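Local coordinates for pyoverdine biosynthesis protein PvcA (Pseudomonas aeruginosa, PDB 3E59) that makes the isonitrile group of the paerucumarin precursor, converting L-tyrosine with a carbon taken from C2 of ribulose 5-phosphate, at residues A[117-127]-A[167-175]; A[152-160]-A[240-248]. All coordinates share one frame; numbering follows the deposited sequence.

Contact 1 of 2, residues A[117-127]-A[167-175]; sequences RVFGDLVRIGD and HEQLRQLLI
R171 reaches across to 117-127 on a chain that runs extended from helix 167-178 and then bends at chi3 (-81°), which swings its guanidinium against the turn after helix 116-119. R117, whose CG lies anti to the backbone N (chi1 -163°), folds at chi2 and chi3 and brings its own guanidinium flat over the ring of H167. That pair is a true stack: centres are 3.7 Å apart, planes differ by 11°, and CZ of R117 sits 3.4 Å from CE1 of H167. Helix 167-178 is thereby joined both to the end of helix 116-119 and to D127, where helix 127-144 starts.

The other arginine meets D127 end-on. NH2 of R171 gives a nearly straight bond of 2.8 Å to OD1 of D127, and NH1 of R171 bonds to OD2 of D127 at 3.0 Å, each through the syn lone pair, with carboxylate and guanidinium nearly coplanar. R171 NH1 also donates to the carbonyl O of R117 at 3.0 Å, so it serves two acceptors near the guanidinium plane. R171 NE turns back to OE2 of E168 within its own helix, 2.8 Å away. G120, in its positive-phi conformation just after the helix, lays its CA over one face of this guanidinium, 3.5 Å from R171 NE, while the backbone O of H167 lies over the opposite face.

OD2 of D127 takes a second donor, NH1 of R117, which arrives from above the carboxylate plane; NH2 of R117 continues to S131. One turn beyond R171, CD2 of L174 packs on CB of V118 at 3.7 Å, an apolar patch adjoining the polar part.

In this salt-bridge network the charges of two buried arginines are offset by D127 and the exposed E168, and the bonds to D127, R117 O and E168 together fix how the R171 guanidinium is rotated.

Contact 2 of 2, residues A[152-160]-A[240-248]; sequences FNLEDVRAF and WGALLADQF
F152 leads the loop that follows edge strand 149-151 of the parallel five-stranded sheet, and it packs against the C-terminal end of helix 219-247 in an aromatic and aliphatic cluster. From CB its side chain sets out anti to the backbone N (chi1 -174°), which carries CG and the ring toward the helix. CZ of F248 stands over the F152 face, 4.1 Å from F152 CD1. The two phenyl rings thus make a T-shaped pair, the edge of F248 pointing at the face of F152, with planes at 79° and centroids 5.4 Å apart. Across the ring from CD1, the CD2 and CE2 atoms share two partners, CH2 of W240 and CD2 of L244, with CD2 of F152 3.8 Å from CD2 of L244. At the tip, CZ approaches NE2 of Q247.

W240, a little over two turns before F248 on the helix, covers the next part of the loop. Its six-membered ring slides past L154, whose CD1 lies 3.7 Å from CZ3 of W240, and CG2 of V157 comes to the indole edge. L244, one helical turn on, lays CD1 over one indole face, and NE1 is held by the carbonyl of C113.

L243 forks onto both V157 and F160. L243 CD2 meets CG2 of V157 at 4.0 Å, and L243 CD1 presses on CE2 of F160 at 3.5 Å, L243 and F160 arriving from opposite directions.

No direct hydrogen bond joins the segments. The loop is shaped by its own bonds, among them N153 N to OD2 of D156, and by two short 3-10 turns. One water bridges the segments: it accepts from NE2 of Q247 at 2.7 Å and from the backbone N of R158 at 3.0 Å.

Contacts 1 and 2 lie on the same side of the chain's centre, their own centres about 14 Å apart, and their segments alternate along the sequence. They touch directly. R117 NH2 of contact 1 forms a salt bridge with E155 OE2 of contact 2 at 3.2 Å, extending the charged network to the loop 152-160. Apolar packing runs alongside: L174 CD1 meets L243 CD1 at 3.5 Å, V118 CG1 lies 3.7 Å from W240 CG, and L173 CD1 touches F160 CD1. Three elements are thus joined: helix 167-178 meets helix 219-247 through L174 and the loop 152-160 through L173.

Contact 1 of 2, residues A[117-127]-A[167-175]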
ATOM      1  N   ARG A 117      10.362   6.792  -1.328  1.00 44.19           N
ATOM      2  CA  ARG A 117      11.728   7.171  -1.052  1.00 43.71           C
ATOM      3  C   ARG A 117      12.535   6.071  -0.367  1.00 43.59           C
ATOM      4  O   ARG A 117      13.751   6.073  -0.481  1.00 45.49           O
ATOM      5  CB  ARG A 117      11.766   8.461  -0.221  1.00 45.81           C
ATOM      6  CG  ARG A 117      13.126   9.179  -0.214  1.00 45.35           C
ATOM      7  CD  ARG A 117      13.409   9.872  -1.542  1.00 45.26           C
ATOM      8  NE  ARG A 117      12.555  11.040  -1.741  1.00 45.58           N
ATOM      9  CZ  ARG A 117      12.358  11.638  -2.911  1.00 45.20           C
ATOM     10  NH1 ARG A 117      12.945  11.177  -4.007  1.00 42.90           N
ATOM     11  NH2 ARG A 117      11.558  12.696  -2.985  1.00 43.66           N
ATOM     12  N   VAL A 118      11.875   5.138   0.324  1.00 44.46           N
ATOM     13  CA  VAL A 118      12.590   4.148   1.160  1.00 46.61           C
ATOM     14  C   VAL A 118      13.415   3.111   0.369  1.00 47.59           C
ATOM     15  O   VAL A 118      14.438   2.620   0.868  1.00 46.96           O
ATOM     16  CB  VAL A 118      11.674   3.436   2.249  1.00 46.14           C
ATOM     17  CG1 VAL A 118      10.708   4.417   2.909  1.00 42.68           C
ATOM     18  CG2 VAL A 118      10.935   2.247   1.691  1.00 46.25           C
ATOM     19  N   PHE A 119      12.987   2.807  -0.860  1.00 48.61           N
ATOM     20  CA  PHE A 119      13.578   1.706  -1.647  1.00 51.49           C
ATOM     21  C   PHE A 119      14.892   2.041  -2.368  1.00 55.78           C
ATOM     22  O   PHE A 119      15.870   1.274  -2.314  1.00 55.03           O
ATOM     23  CB  PHE A 119      12.554   1.137  -2.629  1.00 48.72           C
ATOM     24  CG  PHE A 119      11.264   0.706  -1.967  1.00 48.96           C
ATOM     25  CD1 PHE A 119      10.041   1.214  -2.396  1.00 46.10           C
ATOM     26  CD2 PHE A 119      11.277  -0.202  -0.907  1.00 49.25           C
ATOM     27  CE1 PHE A 119       8.847   0.823  -1.789  1.00 47.12           C
ATOM     28  CE2 PHE A 119      10.081  -0.591  -0.288  1.00 48.63           C
ATOM     29  CZ  PHE A 119       8.870  -0.076  -0.727  1.00 46.61           C
ATOM     30  N   GLY A 120      14.906   3.191  -3.036  1.00 57.99           N
ATOM     31  CA  GLY A 120      16.064   3.609  -3.809  1.00 59.41           C
ATOM     32  C   GLY A 120      16.212   2.756  -5.043  1.00 60.01           C
ATOM     33  O   GLY A 120      15.250   2.571  -5.800  1.00 59.34           O
ATOM     34  N   ASP A 121      17.418   2.218  -5.218  1.00 63.46           N
ATOM     35  CA  ASP A 121      17.772   1.418  -6.390  1.00 64.69           C
ATOM     36  C   ASP A 121      17.185   0.012  -6.366  1.00 62.94           C
ATOM     37  O   ASP A 121      17.408  -0.764  -7.305  1.00 65.98           O
ATOM     38  CB  ASP A 121      19.304   1.366  -6.579  1.00 69.47           C
ATOM     39  CG  ASP A 121      20.030   0.620  -5.444  1.00 72.98           C
ATOM     40  OD1 ASP A 121      19.760  -0.588  -5.232  1.00 74.28           O
ATOM     41  OD2 ASP A 121      20.897   1.239  -4.780  1.00 73.87           O
ATOM     42  N   LEU A 122      16.452  -0.326  -5.301  1.00 57.51           N
ATOM     43  CA  LEU A 122      15.923  -1.681  -5.156  1.00 51.10           C
ATOM     44  C   LEU A 122      14.755  -1.959  -6.099  1.00 49.16           C
ATOM     45  O   LEU A 122      14.661  -3.057  -6.649  1.00 45.80           O
ATOM     46  CB  LEU A 122      15.568  -2.018  -3.695  1.00 49.07           C
ATOM     47  CG  LEU A 122      16.704  -2.507  -2.785  1.00 49.09           C
ATOM     48  CD1 LEU A 122      16.279  -2.425  -1.330  1.00 47.46           C
ATOM     49  CD2 LEU A 122      17.194  -3.946  -3.130  1.00 48.24           C
ATOM     50  N   VAL A 123      13.879  -0.970  -6.287  1.00 47.38           N
ATOM     51  CA  VAL A 123      12.762  -1.098  -7.238  1.00 46.35           C
ATOM     52  C   VAL A 123      13.028  -0.367  -8.564  1.00 47.34           C
ATOM     53  O   VAL A 123      12.290  -0.543  -9.540  1.00 47.62           O
ATOM     54  CB  VAL A 123      11.379  -0.737  -6.609  1.00 47.81           C
ATOM     55  CG1 VAL A 123      11.141  -1.573  -5.351  1.00 47.34           C
ATOM     56  CG2 VAL A 123      11.269   0.739  -6.288  1.00 48.51           C
ATOM     57  N   ARG A 124      14.096   0.428  -8.587  1.00 46.25           N
ATOM     58  CA  ARG A 124      14.619   1.042  -9.809  1.00 49.27           C
ATOM     59  C   ARG A 124      13.710   2.127 -10.397  1.00 48.34           C
ATOM     60  O   ARG A 124      13.460   2.191 -11.601  1.00 49.05           O
ATOM     61  CB  ARG A 124      15.022  -0.026 -10.842  1.00 52.54           C
ATOM     62  CG  ARG A 124      16.242  -0.856 -10.397  1.00 54.70           C
ATOM     63  CD  ARG A 124      16.227  -2.263 -10.955  1.00 55.84           C
ATOM     64  NE  ARG A 124      17.414  -3.013 -10.538  1.00 58.85           N
ATOM     65  CZ  ARG A 124      17.703  -4.255 -10.925  1.00 58.91           C
ATOM     66  NH1 ARG A 124      16.887  -4.911 -11.742  1.00 59.83           N
ATOM     67  NH2 ARG A 124      18.811  -4.843 -10.493  1.00 58.68           N
ATOM     68  N   ILE A 125      13.232   2.986  -9.511  1.00 45.87           N
ATOM     69  CA  ILE A 125      12.518   4.189  -9.895  1.00 43.44           C
ATOM     70  C   ILE A 125      13.387   5.320  -9.367  1.00 42.45           C
ATOM     71  O   ILE A 125      13.716   5.346  -8.177  1.00 41.95           O
ATOM     72  CB  ILE A 125      11.084   4.210  -9.299  1.00 43.25           C
ATOM     73  CG1 ILE A 125      10.268   3.025  -9.835  1.00 42.85           C
ATOM     74  CG2 ILE A 125      10.363   5.530  -9.603  1.00 40.35           C
ATOM     75  CD1 ILE A 125       9.107   2.609  -8.943  1.00 42.69           C
ATOM     76  N   GLY A 126      13.795   6.226 -10.261  1.00 42.74           N
ATOM     77  CA  GLY A 126      14.683   7.332  -9.894  1.00 41.16           C
ATOM     78  C   GLY A 126      14.011   8.303  -8.941  1.00 41.36           C
ATOM     79  O   GLY A 126      12.781   8.393  -8.917  1.00 39.94           O
ATOM     80  N   ASP A 127      14.812   9.033  -8.163  1.00 40.02           N
ATOM     81  CA  ASP A 127      14.282   9.953  -7.151  1.00 42.21           C
ATOM     82  C   ASP A 127      13.441  11.107  -7.718  1.00 43.68           C
ATOM     83  O   ASP A 127      12.563  11.644  -7.021  1.00 44.30           O
ATOM     84  CB  ASP A 127      15.420  10.505  -6.292  1.00 43.51           C
ATOM     85  CG  ASP A 127      15.847   9.544  -5.213  1.00 46.28           C
ATOM     86  OD1 ASP A 127      17.069   9.435  -4.966  1.00 45.28           O
ATOM     87  OD2 ASP A 127      14.960   8.888  -4.611  1.00 46.57           O
ATOM     88  N   HIS A 167      18.754  12.275  -0.909  1.00 40.38           N
ATOM     89  CA  HIS A 167      17.911  11.091  -0.851  1.00 42.26           C
ATOM     90  C   HIS A 167      18.628   9.824  -0.392  1.00 43.59           C
ATOM     91  O   HIS A 167      18.072   9.052   0.401  1.00 41.43           O
ATOM     92  CB  HIS A 167      17.192  10.892  -2.183  1.00 43.29           C
ATOM     93  CG  HIS A 167      16.412  12.094  -2.629  1.00 43.77           C
ATOM     94  ND1 HIS A 167      15.494  12.728  -1.820  1.00 44.75           N
ATOM     95  CD2 HIS A 167      16.422  12.784  -3.794  1.00 45.52           C
ATOM     96  CE1 HIS A 167      14.968  13.753  -2.468  1.00 43.74           C
ATOM     97  NE2 HIS A 167      15.512  13.807  -3.669  1.00 44.74           N
ATOM     98  N   GLU A 168      19.852   9.620  -0.869  1.00 43.89           N
ATOM     99  CA  GLU A 168      20.651   8.463  -0.448  1.00 46.03           C
ATOM    100  C   GLU A 168      21.021   8.489   1.036  1.00 44.27           C
ATOM    101  O   GLU A 168      21.018   7.451   1.693  1.00 43.90           O
ATOM    102  CB  GLU A 168      21.901   8.281  -1.320  1.00 49.77           C
ATOM    103  CG  GLU A 168      21.753   7.192  -2.381  1.00 54.73           C
ATOM    104  CD  GLU A 168      21.268   5.873  -1.801  1.00 57.09           C
ATOM    105  OE1 GLU A 168      21.904   5.361  -0.853  1.00 59.61           O
ATOM    106  OE2 GLU A 168      20.248   5.345  -2.289  1.00 58.54           O
ATOM    107  N   GLN A 169      21.333   9.673   1.553  1.00 44.74           N
ATOM    108  CA  GLN A 169      21.569   9.855   2.990  1.00 46.10           C
ATOM    109  C   GLN A 169      20.316   9.683   3.864  1.00 44.57           C
ATOM    110  O   GLN A 169      20.415   9.258   5.016  1.00 43.57           O
ATOM    111  CB  GLN A 169      22.235  11.205   3.260  1.00 47.77           C
ATOM    112  CG  GLN A 169      23.739  11.180   3.032  1.00 51.92           C
ATOM    113  CD  GLN A 169      24.369  12.563   3.019  1.00 54.37           C
ATOM    114  OE1 GLN A 169      23.794  13.519   2.490  1.00 54.78           O
ATOM    115  NE2 GLN A 169      25.564  12.671   3.589  1.00 54.68           N
ATOM    116  N   LEU A 170      19.146  10.016   3.316  1.00 42.41           N
ATOM    117  CA  LEU A 170      17.881   9.775   4.001  1.00 42.21           C
ATOM    118  C   LEU A 170      17.681   8.278   4.171  1.00 41.87           C
ATOM    119  O   LEU A 170      17.419   7.798   5.280  1.00 40.75           O
ATOM    120  CB  LEU A 170      16.705  10.363   3.216  1.00 43.49           C
ATOM    121  CG  LEU A 170      16.164  11.743   3.580  1.00 44.50           C
ATOM    122  CD1 LEU A 170      15.033  12.118   2.621  1.00 43.12           C
ATOM    123  CD2 LEU A 170      15.687  11.807   5.033  1.00 44.79           C
ATOM    124  N   ARG A 171      17.836   7.549   3.061  1.00 40.03           N
ATOM    125  CA  ARG A 171      17.744   6.105   3.051  1.00 39.09           C
ATOM    126  C   ARG A 171      18.711   5.468   4.050  1.00 39.90           C
ATOM    127  O   ARG A 171      18.324   4.563   4.793  1.00 41.89           O
ATOM    128  CB  ARG A 171      17.940   5.560   1.632  1.00 39.34           C
ATOM    129  CG  ARG A 171      16.710   5.757   0.754  1.00 42.16           C
ATOM    130  CD  ARG A 171      16.816   5.060  -0.606  1.00 38.57           C
ATOM    131  NE  ARG A 171      17.599   5.840  -1.566  1.00 38.91           N
ATOM    132  CZ  ARG A 171      17.108   6.785  -2.367  1.00 39.38           C
ATOM    133  NH1 ARG A 171      15.817   7.101  -2.336  1.00 40.85           N
ATOM    134  NH2 ARG A 171      17.920   7.435  -3.200  1.00 39.60           N
ATOM    135  N   GLN A 172      19.950   5.960   4.084  1.00 39.50           N
ATOM    136  CA  GLN A 172      20.964   5.476   5.031  1.00 39.36           C
ATOM    137  C   GLN A 172      20.624   5.772   6.498  1.00 38.42           C
ATOM    138  O   GLN A 172      20.981   4.998   7.393  1.00 37.74           O
ATOM    139  CB  GLN A 172      22.353   6.030   4.680  1.00 41.51           C
ATOM    140  CG  GLN A 172      23.043   5.299   3.514  1.00 46.30           C
ATOM    141  CD  GLN A 172      23.131   3.782   3.722  1.00 48.93           C
ATOM    142  OE1 GLN A 172      23.482   3.302   4.810  1.00 50.15           O
ATOM    143  NE2 GLN A 172      22.814   3.025   2.675  1.00 49.49           N
ATOM    144  N   LEU A 173      19.954   6.899   6.738  1.00 36.17           N
ATOM    145  CA  LEU A 173      19.433   7.219   8.078  1.00 38.21           C
ATOM    146  C   LEU A 173      18.316   6.272   8.523  1.00 35.64           C
ATOM    147  O   LEU A 173      18.284   5.883   9.687  1.00 36.69           O
ATOM    148  CB  LEU A 173      18.963   8.682   8.179  1.00 38.06           C
ATOM    149  CG  LEU A 173      20.028   9.784   8.158  1.00 37.90           C
ATOM    150  CD1 LEU A 173      19.352  11.147   8.224  1.00 38.71           C
ATOM    151  CD2 LEU A 173      21.027   9.619   9.293  1.00 37.21           C
ATOM    152  N   LEU A 174      17.412   5.917   7.604  1.00 35.48           N
ATOM    153  CA  LEU A 174      16.363   4.909   7.857  1.00 35.30           C
ATOM    154  C   LEU A 174      16.948   3.523   8.144  1.00 38.14           C
ATOM    155  O   LEU A 174      16.547   2.856   9.095  1.00 37.11           O
ATOM    156  CB  LEU A 174      15.395   4.804   6.667  1.00 36.46           C
ATOM    157  CG  LEU A 174      14.279   3.740   6.780  1.00 36.79           C
ATOM    158  CD1 LEU A 174      13.276   4.101   7.857  1.00 35.81           C
ATOM    159  CD2 LEU A 174      13.574   3.469   5.455  1.00 37.68           C
ATOM    160  N   ILE A 175      17.879   3.101   7.291  1.00 38.50           N
ATOM    161  CA  ILE A 175      18.580   1.833   7.422  1.00 40.79           C
ATOM    162  C   ILE A 175      19.361   1.777   8.735  1.00 38.92           C
ATOM    163  O   ILE A 175      19.211   0.839   9.499  1.00 38.30           O
ATOM    164  CB  ILE A 175      19.562   1.627   6.245  1.00 41.68           C
ATOM    165  CG1 ILE A 175      18.806   1.525   4.918  1.00 44.85           C
ATOM    166  CG2 ILE A 175      20.437   0.384   6.454  1.00 45.19           C
ATOM    167  CD1 ILE A 175      19.715   1.718   3.689  1.00 44.45           C
TER

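Contact 2 of 2, residues A[152-160]-A[240-248]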
ATOM      1  N   PHE A 152       2.799  11.670   4.591  1.00 37.36           N
ATOM      2  CA  PHE A 152       4.047  11.726   5.331  1.00 36.54           C
ATOM      3  C   PHE A 152       5.091  10.967   4.520  1.00 38.33           C
ATOM      4  O   PHE A 152       4.968   9.761   4.324  1.00 38.26           O
ATOM      5  CB  PHE A 152       3.844  11.091   6.712  1.00 34.65           C
ATOM      6  CG  PHE A 152       5.030  11.206   7.628  1.00 34.26           C
ATOM      7  CD1 PHE A 152       5.253  12.381   8.360  1.00 33.16           C
ATOM      8  CD2 PHE A 152       5.907  10.133   7.786  1.00 30.40           C
ATOM      9  CE1 PHE A 152       6.344  12.489   9.213  1.00 34.13           C
ATOM     10  CE2 PHE A 152       7.014  10.236   8.645  1.00 34.38           C
ATOM     11  CZ  PHE A 152       7.233  11.408   9.357  1.00 32.62           C
ATOM     12  N   ASN A 153       6.106  11.684   4.030  1.00 40.38           N
ATOM     13  CA  ASN A 153       7.198  11.077   3.266  1.00 38.68           C
ATOM     14  C   ASN A 153       8.428  10.905   4.152  1.00 38.76           C
ATOM     15  O   ASN A 153       8.477  11.450   5.259  1.00 36.33           O
ATOM     16  CB  ASN A 153       7.543  11.937   2.043  1.00 41.02           C
ATOM     17  CG  ASN A 153       6.314  12.319   1.224  1.00 43.24           C
ATOM     18  OD1 ASN A 153       5.921  13.493   1.158  1.00 45.06           O
ATOM     19  ND2 ASN A 153       5.698  11.332   0.610  1.00 43.55           N
ATOM     20  N   LEU A 154       9.420  10.160   3.672  1.00 37.67           N
ATOM     21  CA  LEU A 154      10.669   9.983   4.425  1.00 40.68           C
ATOM     22  C   LEU A 154      11.346  11.311   4.802  1.00 43.02           C
ATOM     23  O   LEU A 154      11.956  11.422   5.871  1.00 41.43           O
ATOM     24  CB  LEU A 154      11.645   9.080   3.663  1.00 38.06           C
ATOM     25  CG  LEU A 154      12.962   8.631   4.325  1.00 37.39           C
ATOM     26  CD1 LEU A 154      12.766   8.039   5.721  1.00 31.91           C
ATOM     27  CD2 LEU A 154      13.721   7.657   3.417  1.00 37.12           C
ATOM     28  N   GLU A 155      11.223  12.310   3.925  1.00 45.37           N
ATOM     29  CA  GLU A 155      11.876  13.610   4.120  1.00 45.34           C
ATOM     30  C   GLU A 155      11.176  14.494   5.146  1.00 43.89           C
ATOM     31  O   GLU A 155      11.713  15.528   5.546  1.00 44.72           O
ATOM     32  CB  GLU A 155      12.047  14.362   2.793  1.00 47.91           C
ATOM     33  CG  GLU A 155      10.804  14.460   1.937  1.00 51.74           C
ATOM     34  CD  GLU A 155      10.725  13.367   0.885  1.00 56.02           C
ATOM     35  OE1 GLU A 155      11.055  12.192   1.180  1.00 56.57           O
ATOM     36  OE2 GLU A 155      10.317  13.691  -0.249  1.00 58.58           O
ATOM     37  N   ASP A 156       9.985  14.083   5.568  1.00 42.33           N
ATOM     38  CA  ASP A 156       9.245  14.798   6.600  1.00 41.00           C
ATOM     39  C   ASP A 156       9.653  14.389   8.011  1.00 40.25           C
ATOM     40  O   ASP A 156       9.204  14.996   8.984  1.00 41.06           O
ATOM     41  CB  ASP A 156       7.737  14.610   6.406  1.00 40.61           C
ATOM     42  CG  ASP A 156       7.260  15.110   5.050  1.00 42.64           C
ATOM     43  OD1 ASP A 156       7.788  16.136   4.570  1.00 42.05           O
ATOM     44  OD2 ASP A 156       6.355  14.476   4.463  1.00 44.44           O
ATOM     45  N   VAL A 157      10.492  13.358   8.121  1.00 38.07           N
ATOM     46  CA  VAL A 157      10.998  12.914   9.421  1.00 37.23           C
ATOM     47  C   VAL A 157      11.835  14.035  10.040  1.00 40.16           C
ATOM     48  O   VAL A 157      12.940  14.353   9.567  1.00 40.84           O
ATOM     49  CB  VAL A 157      11.797  11.572   9.340  1.00 36.56           C
ATOM     50  CG1 VAL A 157      12.373  11.188  10.710  1.00 31.81           C
ATOM     51  CG2 VAL A 157      10.912  10.452   8.790  1.00 32.04           C
ATOM     52  N   ARG A 158      11.277  14.637  11.093  1.00 40.40           N
ATOM     53  CA  ARG A 158      11.884  15.779  11.780  1.00 43.00           C
ATOM     54  C   ARG A 158      13.330  15.499  12.188  1.00 41.18           C
ATOM     55  O   ARG A 158      14.194  16.360  12.040  1.00 41.11           O
ATOM     56  CB  ARG A 158      11.033  16.174  12.993  1.00 44.49           C
ATOM     57  CG  ARG A 158      11.337  17.533  13.589  1.00 48.42           C
ATOM     58  CD  ARG A 158      10.316  17.897  14.661  1.00 50.06           C
ATOM     59  NE  ARG A 158      10.817  18.928  15.574  1.00 54.91           N
ATOM     60  CZ  ARG A 158      10.126  19.433  16.597  1.00 58.05           C
ATOM     61  NH1 ARG A 158       8.891  19.010  16.851  1.00 60.26           N
ATOM     62  NH2 ARG A 158      10.666  20.368  17.372  1.00 58.36           N
ATOM     63  N   ALA A 159      13.587  14.289  12.678  1.00 39.40           N
ATOM     64  CA  ALA A 159      14.911  13.904  13.168  1.00 40.07           C
ATOM     65  C   ALA A 159      15.966  13.848  12.061  1.00 39.33           C
ATOM     66  O   ALA A 159      17.159  13.979  12.337  1.00 38.79           O
ATOM     67  CB  ALA A 159      14.834  12.569  13.899  1.00 38.88           C
ATOM     68  N   PHE A 160      15.514  13.658  10.821  1.00 39.96           N
ATOM     69  CA  PHE A 160      16.403  13.552   9.656  1.00 39.68           C
ATOM     70  C   PHE A 160      16.477  14.859   8.844  1.00 40.49           C
ATOM     71  O   PHE A 160      16.895  14.847   7.681  1.00 37.88           O
ATOM     72  CB  PHE A 160      15.920  12.440   8.714  1.00 38.64           C
ATOM     73  CG  PHE A 160      15.825  11.067   9.343  1.00 38.93           C
ATOM     74  CD1 PHE A 160      16.513  10.745  10.518  1.00 38.26           C
ATOM     75  CD2 PHE A 160      15.077  10.075   8.712  1.00 37.15           C
ATOM     76  CE1 PHE A 160      16.417   9.473  11.069  1.00 37.12           C
ATOM     77  CE2 PHE A 160      14.984   8.800   9.245  1.00 37.96           C
ATOM     78  CZ  PHE A 160      15.655   8.493  10.424  1.00 38.59           C
ATOM     79  N   TRP A 240      10.908   1.072   7.476  1.00 34.89           N
ATOM     80  CA  TRP A 240       9.936   2.181   7.389  1.00 34.76           C
ATOM     81  C   TRP A 240       8.789   1.994   8.383  1.00 36.00           C
ATOM     82  O   TRP A 240       8.415   2.928   9.095  1.00 36.56           O
ATOM     83  CB  TRP A 240       9.393   2.288   5.954  1.00 33.76           C
ATOM     84  CG  TRP A 240       8.449   3.459   5.624  1.00 34.92           C
ATOM     85  CD1 TRP A 240       7.286   3.381   4.897  1.00 34.51           C
ATOM     86  CD2 TRP A 240       8.605   4.853   5.968  1.00 34.38           C
ATOM     87  NE1 TRP A 240       6.712   4.630   4.763  1.00 34.18           N
ATOM     88  CE2 TRP A 240       7.498   5.550   5.407  1.00 35.78           C
ATOM     89  CE3 TRP A 240       9.568   5.578   6.678  1.00 34.42           C
ATOM     90  CZ2 TRP A 240       7.328   6.939   5.548  1.00 35.32           C
ATOM     91  CZ3 TRP A 240       9.384   6.972   6.830  1.00 35.73           C
ATOM     92  CH2 TRP A 240       8.275   7.628   6.262  1.00 34.25           C
ATOM     93  N   GLY A 241       8.239   0.780   8.436  1.00 35.70           N
ATOM     94  CA  GLY A 241       7.197   0.454   9.415  1.00 35.75           C
ATOM     95  C   GLY A 241       7.621   0.670  10.862  1.00 35.65           C
ATOM     96  O   GLY A 241       6.849   1.199  11.682  1.00 33.85           O
ATOM     97  N   ALA A 242       8.850   0.254  11.174  1.00 33.61           N
ATOM     98  CA  ALA A 242       9.426   0.422  12.507  1.00 33.70           C
ATOM     99  C   ALA A 242       9.631   1.901  12.867  1.00 34.45           C
ATOM    100  O   ALA A 242       9.288   2.342  13.976  1.00 33.93           O
ATOM    101  CB  ALA A 242      10.731  -0.355  12.615  1.00 33.41           C
ATOM    102  N   LEU A 243      10.168   2.664  11.913  1.00 33.06           N
ATOM    103  CA  LEU A 243      10.259   4.110  12.037  1.00 33.88           C
ATOM    104  C   LEU A 243       8.891   4.738  12.354  1.00 33.46           C
ATOM    105  O   LEU A 243       8.769   5.517  13.290  1.00 36.22           O
ATOM    106  CB  LEU A 243      10.892   4.726  10.771  1.00 31.93           C
ATOM    107  CG  LEU A 243      11.039   6.260  10.735  1.00 33.40           C
ATOM    108  CD1 LEU A 243      12.218   6.701   9.880  1.00 32.08           C
ATOM    109  CD2 LEU A 243       9.748   6.955  10.274  1.00 31.57           C
ATOM    110  N   LEU A 244       7.866   4.381  11.588  1.00 34.21           N
ATOM    111  CA  LEU A 244       6.519   4.915  11.795  1.00 35.97           C
ATOM    112  C   LEU A 244       5.857   4.470  13.106  1.00 37.41           C
ATOM    113  O   LEU A 244       4.973   5.164  13.618  1.00 37.03           O
ATOM    114  CB  LEU A 244       5.611   4.530  10.620  1.00 36.23           C
ATOM    115  CG  LEU A 244       5.946   5.066   9.230  1.00 37.74           C
ATOM    116  CD1 LEU A 244       5.157   4.292   8.152  1.00 34.92           C
ATOM    117  CD2 LEU A 244       5.670   6.570   9.171  1.00 36.30           C
ATOM    118  N   ALA A 245       6.252   3.311  13.641  1.00 38.12           N
ATOM    119  CA  ALA A 245       5.722   2.877  14.948  1.00 37.96           C
ATOM    120  C   ALA A 245       6.211   3.793  16.075  1.00 36.34           C
ATOM    121  O   ALA A 245       5.520   3.993  17.074  1.00 33.11           O
ATOM    122  CB  ALA A 245       6.061   1.417  15.235  1.00 37.64           C
ATOM    123  N   ASP A 246       7.400   4.361  15.904  1.00 38.49           N
ATOM    124  CA  ASP A 246       7.916   5.356  16.858  1.00 37.66           C
ATOM    125  C   ASP A 246       7.382   6.757  16.580  1.00 34.86           C
ATOM    126  O   ASP A 246       7.190   7.540  17.508  1.00 31.64           O
ATOM    127  CB  ASP A 246       9.440   5.363  16.860  1.00 38.69           C
ATOM    128  CG  ASP A 246      10.031   4.221  17.679  1.00 40.15           C
ATOM    129  OD1 ASP A 246       9.264   3.515  18.371  1.00 39.24           O
ATOM    130  OD2 ASP A 246      11.266   4.037  17.629  1.00 39.11           O
ATOM    131  N   GLN A 247       7.144   7.076  15.307  1.00 34.29           N
ATOM    132  CA  GLN A 247       6.572   8.378  14.965  1.00 34.56           C
ATOM    133  C   GLN A 247       5.132   8.462  15.451  1.00 36.86           C
ATOM    134  O   GLN A 247       4.738   9.471  16.027  1.00 36.27           O
ATOM    135  CB  GLN A 247       6.637   8.655  13.467  1.00 35.67           C
ATOM    136  CG  GLN A 247       8.051   8.784  12.887  1.00 32.75           C
ATOM    137  CD  GLN A 247       8.753  10.055  13.319  1.00 36.26           C
ATOM    138  OE1 GLN A 247       9.909  10.021  13.774  1.00 37.54           O
ATOM    139  NE2 GLN A 247       8.065  11.180  13.192  1.00 32.86           N
ATOM    140  N   PHE A 248       4.367   7.389  15.213  1.00 39.99           N
ATOM    141  CA  PHE A 248       2.918   7.333  15.485  1.00 39.22           C
ATOM    142  C   PHE A 248       2.565   6.055  16.241  1.00 38.92           C
ATOM    143  O   PHE A 248       1.934   5.163  15.667  1.00 36.26           O
ATOM    144  CB  PHE A 248       2.098   7.356  14.178  1.00 38.39           C
ATOM    145  CG  PHE A 248       2.490   8.448  13.221  1.00 39.53           C
ATOM    146  CD1 PHE A 248       2.254   9.791  13.535  1.00 40.23           C
ATOM    147  CD2 PHE A 248       3.088   8.134  11.999  1.00 38.08           C
ATOM    148  CE1 PHE A 248       2.625  10.807  12.652  1.00 40.49           C
ATOM    149  CE2 PHE A 248       3.464   9.133  11.107  1.00 38.05           C
ATOM    150  CZ  PHE A 248       3.234  10.479  11.433  1.00 39.51           C
TER
HETATM  151  O   HOH W   1       9.219  13.558  12.935  1.00 38.28           O